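Local structure of transcriptional regulator, LacI family protein (Rhodococcus jostii, 3K9C) at residues Q60-R64 and E65-A69; H177-L180 and E181-T184. The protein probably binds cis-regulatory DNA as a LacI-family transcription factor, its periplasmic-binding-protein-like region resembling the sugar-sensing domains of related repressors. One frame throughout, in Å; residues are numbered along the deposited sequence.

Contact 1: residues Q60-R64 and E65-A69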
ATOM      1  N   GLN B  60      -0.137 -13.485 -18.842  1.00 28.20           N
ATOM      2  CA  GLN B  60      -0.976 -14.382 -19.635  1.00 29.37           C
ATOM      3  C   GLN B  60      -2.431 -13.969 -19.466  1.00 30.44           C
ATOM      4  O   GLN B  60      -3.227 -14.075 -20.395  1.00 29.11           O
ATOM      5  CB  GLN B  60      -0.799 -15.834 -19.188  1.00 31.34           C
ATOM      6  CG  GLN B  60       0.645 -16.280 -19.156  1.00 34.35           C
ATOM      7  CD  GLN B  60       0.805 -17.724 -18.732  1.00 37.69           C
ATOM      8  OE1 GLN B  60      -0.009 -18.257 -17.972  1.00 38.78           O
ATOM      9  NE2 GLN B  60       1.875 -18.365 -19.207  1.00 39.27           N
ATOM     10  N   ALA B  61      -2.767 -13.494 -18.271  1.00 30.62           N
ATOM     11  CA  ALA B  61      -4.122 -13.044 -17.978  1.00 30.97           C
ATOM     12  C   ALA B  61      -4.509 -11.888 -18.902  1.00 32.45           C
ATOM     13  O   ALA B  61      -5.641 -11.824 -19.384  1.00 32.46           O
ATOM     14  CB  ALA B  61      -4.226 -12.608 -16.528  1.00 30.97           C
ATOM     15  N   LEU B  62      -3.577 -10.969 -19.139  1.00 32.72           N
ATOM     16  CA  LEU B  62      -3.850  -9.842 -20.026  1.00 34.59           C
ATOM     17  C   LEU B  62      -4.050 -10.330 -21.452  1.00 34.87           C
ATOM     18  O   LEU B  62      -4.823  -9.749 -22.218  1.00 34.60           O
ATOM     19  CB  LEU B  62      -2.694  -8.837 -20.024  1.00 34.26           C
ATOM     20  CG  LEU B  62      -2.672  -7.720 -18.981  1.00 36.10           C
ATOM     21  CD1 LEU B  62      -1.462  -6.827 -19.230  1.00 35.78           C
ATOM     22  CD2 LEU B  62      -3.952  -6.901 -19.071  1.00 36.55           C
HETATM   23  N   MSE B  63      -3.346 -11.401 -21.802  1.00 35.77           N
HETATM   24  CA  MSE B  63      -3.418 -11.953 -23.148  1.00 38.64           C
HETATM   25  C   MSE B  63      -4.794 -12.520 -23.461  1.00 37.60           C
HETATM   26  O   MSE B  63      -5.203 -12.578 -24.623  1.00 37.63           O
HETATM   27  CB  MSE B  63      -2.338 -13.020 -23.324  1.00 42.11           C
HETATM   28  CG  MSE B  63      -0.938 -12.492 -23.110  1.00 47.40           C
HETATM   29 SE   MSE B  63      -0.461 -11.181 -24.455  1.00 62.38          SE
HETATM   30  CE  MSE B  63      -1.138  -9.579 -23.582  1.00 53.11           C
ATOM     31  N   ARG B  64      -5.515 -12.928 -22.426  1.00 36.62           N
ATOM     32  CA  ARG B  64      -6.849 -13.460 -22.626  1.00 37.13           C
ATOM     33  C   ARG B  64      -7.826 -12.304 -22.788  1.00 37.93           C
ATOM     34  O   ARG B  64      -9.036 -12.486 -22.743  1.00 38.27           O
ATOM     35  CB  ARG B  64      -7.260 -14.343 -21.447  1.00 36.08           C
ATOM     36  CG  ARG B  64      -6.525 -15.675 -21.401  1.00 35.45           C
ATOM     37  CD  ARG B  64      -7.230 -16.647 -20.469  1.00 34.34           C
ATOM     38  NE  ARG B  64      -7.034 -16.312 -19.063  1.00 34.56           N
ATOM     39  CZ  ARG B  64      -5.921 -16.571 -18.382  1.00 34.93           C
ATOM     40  NH1 ARG B  64      -4.898 -17.175 -18.975  1.00 33.86           N
ATOM     41  NH2 ARG B  64      -5.827 -16.220 -17.105  1.00 33.71           N
ATOM     42  N   GLU B  65      -7.291 -11.108 -22.983  1.00 39.36           N
ATOM     43  CA  GLU B  65      -8.130  -9.936 -23.156  1.00 40.90           C
ATOM     44  C   GLU B  65      -7.768  -9.171 -24.426  1.00 41.08           C
ATOM     45  O   GLU B  65      -6.760  -9.461 -25.073  1.00 39.69           O
ATOM     46  CB  GLU B  65      -7.998  -9.038 -21.935  1.00 43.36           C
ATOM     47  CG  GLU B  65      -8.359  -9.734 -20.632  1.00 47.02           C
ATOM     48  CD  GLU B  65      -9.850  -9.949 -20.465  1.00 49.28           C
ATOM     49  OE1 GLU B  65     -10.635  -9.064 -20.873  1.00 49.69           O
ATOM     50  OE2 GLU B  65     -10.235 -11.000 -19.908  1.00 51.62           O
ATOM     51  N   ARG B  66      -8.590  -8.188 -24.778  1.00 42.65           N
ATOM     52  CA  ARG B  66      -8.348  -7.410 -25.987  1.00 45.12           C
ATOM     53  C   ARG B  66      -7.481  -6.172 -25.768  1.00 43.95           C
ATOM     54  O   ARG B  66      -7.849  -5.063 -26.163  1.00 44.24           O
ATOM     55  CB  ARG B  66      -9.684  -7.017 -26.620  1.00 48.52           C
ATOM     56  CG  ARG B  66     -10.583  -8.213 -26.920  1.00 54.63           C
ATOM     57  CD  ARG B  66      -9.874  -9.243 -27.802  1.00 58.46           C
ATOM     58  NE  ARG B  66     -10.689 -10.434 -28.036  1.00 62.28           N
ATOM     59  CZ  ARG B  66     -11.860 -10.434 -28.670  1.00 63.98           C
ATOM     60  NH1 ARG B  66     -12.368  -9.301 -29.142  1.00 64.68           N
ATOM     61  NH2 ARG B  66     -12.526 -11.572 -28.833  1.00 64.65           N
ATOM     62  N   CYS B  67      -6.324  -6.368 -25.144  1.00 42.58           N
ATOM     63  CA  CYS B  67      -5.392  -5.276 -24.884  1.00 41.24           C
ATOM     64  C   CYS B  67      -4.625  -4.939 -26.159  1.00 40.25           C
ATOM     65  O   CYS B  67      -4.043  -5.826 -26.791  1.00 39.23           O
ATOM     66  CB  CYS B  67      -4.394  -5.672 -23.790  1.00 41.69           C
ATOM     67  SG  CYS B  67      -5.146  -6.139 -22.216  1.00 43.01           S
ATOM     68  N   GLU B  68      -4.620  -3.660 -26.526  1.00 38.50           N
ATOM     69  CA  GLU B  68      -3.917  -3.198 -27.723  1.00 37.59           C
ATOM     70  C   GLU B  68      -2.459  -2.903 -27.414  1.00 35.69           C
ATOM     71  O   GLU B  68      -1.676  -2.543 -28.295  1.00 36.24           O
ATOM     72  CB  GLU B  68      -4.584  -1.940 -28.274  1.00 38.51           C
ATOM     73  CG  GLU B  68      -5.921  -2.198 -28.932  1.00 42.37           C
ATOM     74  CD  GLU B  68      -6.606  -0.917 -29.352  1.00 44.60           C
ATOM     75  OE1 GLU B  68      -5.934  -0.063 -29.972  1.00 44.78           O
ATOM     76  OE2 GLU B  68      -7.813  -0.771 -29.064  1.00 45.95           O
ATOM     77  N   ALA B  69      -2.104  -3.054 -26.146  1.00 31.74           N
ATOM     78  CA  ALA B  69      -0.746  -2.820 -25.701  1.00 29.56           C
ATOM     79  C   ALA B  69      -0.631  -3.308 -24.270  1.00 28.44           C
ATOM     80  O   ALA B  69      -1.631  -3.425 -23.560  1.00 28.23           O
ATOM     81  CB  ALA B  69      -0.412  -1.332 -25.783  1.00 30.39           C
TER

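Contact 2: residues H177-L180 and E181-T184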
ATOM      1  N   HIS B 177      20.435  -0.905  10.760  1.00 30.18           N
ATOM      2  CA  HIS B 177      21.006  -1.571  11.921  1.00 32.26           C
ATOM      3  C   HIS B 177      22.472  -1.879  11.605  1.00 31.38           C
ATOM      4  O   HIS B 177      23.373  -1.557  12.384  1.00 30.76           O
ATOM      5  CB  HIS B 177      20.240  -2.864  12.195  1.00 36.66           C
ATOM      6  CG  HIS B 177      20.850  -3.712  13.263  1.00 40.88           C
ATOM      7  ND1 HIS B 177      21.007  -3.273  14.561  1.00 42.69           N
ATOM      8  CD2 HIS B 177      21.368  -4.963  13.221  1.00 42.24           C
ATOM      9  CE1 HIS B 177      21.598  -4.218  15.272  1.00 43.83           C
ATOM     10  NE2 HIS B 177      21.828  -5.252  14.483  1.00 43.42           N
ATOM     11  N   THR B 178      22.700  -2.489  10.448  1.00 29.15           N
ATOM     12  CA  THR B 178      24.052  -2.827  10.010  1.00 29.53           C
ATOM     13  C   THR B 178      24.929  -1.575  10.046  1.00 29.93           C
ATOM     14  O   THR B 178      26.028  -1.591  10.600  1.00 31.23           O
ATOM     15  CB  THR B 178      24.059  -3.364   8.564  1.00 29.92           C
ATOM     16  OG1 THR B 178      23.189  -4.499   8.462  1.00 27.75           O
ATOM     17  CG2 THR B 178      25.458  -3.755   8.154  1.00 29.29           C
ATOM     18  N   LEU B 179      24.429  -0.488   9.456  1.00 28.71           N
ATOM     19  CA  LEU B 179      25.164   0.772   9.398  1.00 27.59           C
ATOM     20  C   LEU B 179      25.490   1.334  10.772  1.00 28.20           C
ATOM     21  O   LEU B 179      26.556   1.905  10.971  1.00 28.30           O
ATOM     22  CB  LEU B 179      24.377   1.812   8.581  1.00 22.17           C
ATOM     23  CG  LEU B 179      24.192   1.428   7.105  1.00 21.99           C
ATOM     24  CD1 LEU B 179      23.248   2.410   6.391  1.00 14.77           C
ATOM     25  CD2 LEU B 179      25.563   1.391   6.434  1.00 18.66           C
ATOM     26  N   LEU B 180      24.575   1.179  11.722  1.00 30.83           N
ATOM     27  CA  LEU B 180      24.805   1.690  13.071  1.00 33.88           C
ATOM     28  C   LEU B 180      25.882   0.909  13.823  1.00 35.86           C
ATOM     29  O   LEU B 180      26.542   1.444  14.711  1.00 35.43           O
ATOM     30  CB  LEU B 180      23.497   1.688  13.870  1.00 33.33           C
ATOM     31  CG  LEU B 180      22.515   2.793  13.470  1.00 33.39           C
ATOM     32  CD1 LEU B 180      21.192   2.613  14.201  1.00 34.33           C
ATOM     33  CD2 LEU B 180      23.134   4.151  13.797  1.00 31.38           C
ATOM     34  N   GLU B 181      26.062  -0.351  13.447  1.00 39.54           N
ATOM     35  CA  GLU B 181      27.053  -1.217  14.079  1.00 43.97           C
ATOM     36  C   GLU B 181      28.474  -0.896  13.612  1.00 45.82           C
ATOM     37  O   GLU B 181      29.448  -1.305  14.240  1.00 46.43           O
ATOM     38  CB  GLU B 181      26.743  -2.679  13.749  1.00 45.60           C
ATOM     39  CG  GLU B 181      25.352  -3.125  14.135  1.00 50.63           C
ATOM     40  CD  GLU B 181      25.267  -3.566  15.578  1.00 53.77           C
ATOM     41  OE1 GLU B 181      25.946  -4.558  15.925  1.00 55.17           O
ATOM     42  OE2 GLU B 181      24.526  -2.927  16.361  1.00 55.54           O
HETATM   43  N   MSE B 182      28.586  -0.162  12.508  1.00 47.07           N
HETATM   44  CA  MSE B 182      29.887   0.184  11.942  1.00 49.84           C
HETATM   45  C   MSE B 182      30.838   0.981  12.826  1.00 49.44           C
HETATM   46  O   MSE B 182      30.415   1.703  13.730  1.00 49.28           O
HETATM   47  CB  MSE B 182      29.709   0.955  10.644  1.00 53.39           C
HETATM   48  CG  MSE B 182      29.094   0.153   9.531  1.00 58.41           C
HETATM   49 SE   MSE B 182      29.339   1.112   7.901  1.00 67.89          SE
HETATM   50  CE  MSE B 182      30.795   0.059   7.176  1.00 61.65           C
ATOM     51  N   PRO B 183      32.150   0.861  12.556  1.00 48.93           N
ATOM     52  CA  PRO B 183      33.185   1.567  13.312  1.00 48.19           C
ATOM     53  C   PRO B 183      32.889   3.061  13.248  1.00 47.65           C
ATOM     54  O   PRO B 183      32.990   3.771  14.247  1.00 47.33           O
ATOM     55  CB  PRO B 183      34.466   1.201  12.565  1.00 48.80           C
ATOM     56  CG  PRO B 183      34.164  -0.169  12.040  1.00 49.86           C
ATOM     57  CD  PRO B 183      32.758  -0.005  11.529  1.00 49.61           C
ATOM     58  N   THR B 184      32.515   3.520  12.058  1.00 45.76           N
ATOM     59  CA  THR B 184      32.179   4.920  11.843  1.00 44.54           C
ATOM     60  C   THR B 184      30.820   4.997  11.157  1.00 42.27           C
ATOM     61  O   THR B 184      30.734   4.982   9.927  1.00 41.38           O
ATOM     62  CB  THR B 184      33.213   5.619  10.949  1.00 45.08           C
ATOM     63  OG1 THR B 184      34.531   5.379  11.461  1.00 48.44           O
ATOM     64  CG2 THR B 184      32.956   7.117  10.917  1.00 45.00           C
TER

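Contact 1: residues Q60-R64 and E65-A69
L62 and E65 meet in a local turn contact where helix 55-63 ends and the chain swings into strand 67-73, an alpha-to-beta connection of the N-terminal lobe. R64 is the first residue to leave helical geometry, and E65 N turns back to L62 O at 2.9 Å. E65 CB lies 3.3 Å from the same L62 O. Beyond it, an inverse gamma turn centred on R66 brings C67 round, and C67 SG packs against L62 CD2 at 3.4 Å. Leucine suits this place because its side chain also touches V18 of strand 13-20 and M45 of strand 42-49. One face of the R64 guanidinium lies against A61 CA, set toward its rim; the small alanine allows this close approach.

E65 sets CG anti to the carbonyl carbon (chi1 -57°) and bends at chi2, its side chain also touching M45. Both polar ends reach the second subunit: R64 NH2 forms a salt bridge with its D43, and E65 OE2 one with its R66. Replacing E65 by an alanine is likely to leave R66 of the second subunit without its carboxylate mate and to remove the side-chain contact with M45. Neighbouring residues of opposite charge thus turn a helix end into part of the dimer interface.

Contact 2: residues H177-L180 and E181-T184
The C-terminal end of helix 169-181 holds this contact, where the last turn runs out into the loop that leads to strand 188-191. H177 and E181 stand one turn apart, and E181 N donates to H177 O at 3.1 Å. A weak second bond links E181 N to T178 O. One residue on, M182 N reaches L179 O at 3.3 Å; its other bond, to T178 O, is weak. Each amide is thus shared between two carbonyls, and the stronger partner moves from i+4 at E181 to i+3 at M182, as is common at a helix C-terminus.

Outside the backbone, the side chain of E181 folds back along the helix. Its bend at chi2 (-85°) sets CG over the ring face of H177 and the carboxylate past the rim on the CE1 side; the imidazole is itself swung there with CG anti to the backbone N (chi1 173°). E181 CG sits 4.2 Å from the centroid of the H177 ring, in a CH-pi contact. Farther out, E181 OE2 comes to 3.4 Å from H177 CE1, with ring and carboxylate planes 31° apart. The ring meets the glutamate through carbon, and no hydrogen bond or salt bridge is made between them; both polar side chains suit this solvent-exposed face.

On the inner side, L179 and M182, a selenomethionine, run side by side, L179 CD2 4.1 Å from M182 SE. Leucine suits the buried L179, which rests on A130 and I132 of strand 129-133 and on T161 and V163 of strand 160-164, while M182 lies at the margin and also touches T161. L180 leans on L204 and H177 on L203, both of helix 194-206, so the helix end is packed against a sheet and a neighbouring helix.

How the contacts relate
From the N terminus, strand 13-20, helix 24-39 and strand 42-49 come first; contact 1 then closes the short turn between helix 55-63 and strand 67-73, returning the chain to the mixed sheet, beside strand 13-20. Contact 2 follows much later, at the last turn of helix 169-181 and the start of the loop leading to strand 188-191 of the four-stranded parallel sheet. The two are in series, neither nesting nor crossing, and each joins a helix end to the segment that follows it. The centres of contact 1 and contact 2 are about 48 Å apart, on opposite sides of the chain's centre. Contact 1 faces the second subunit, whereas no other chain of the assembly touches contact 2.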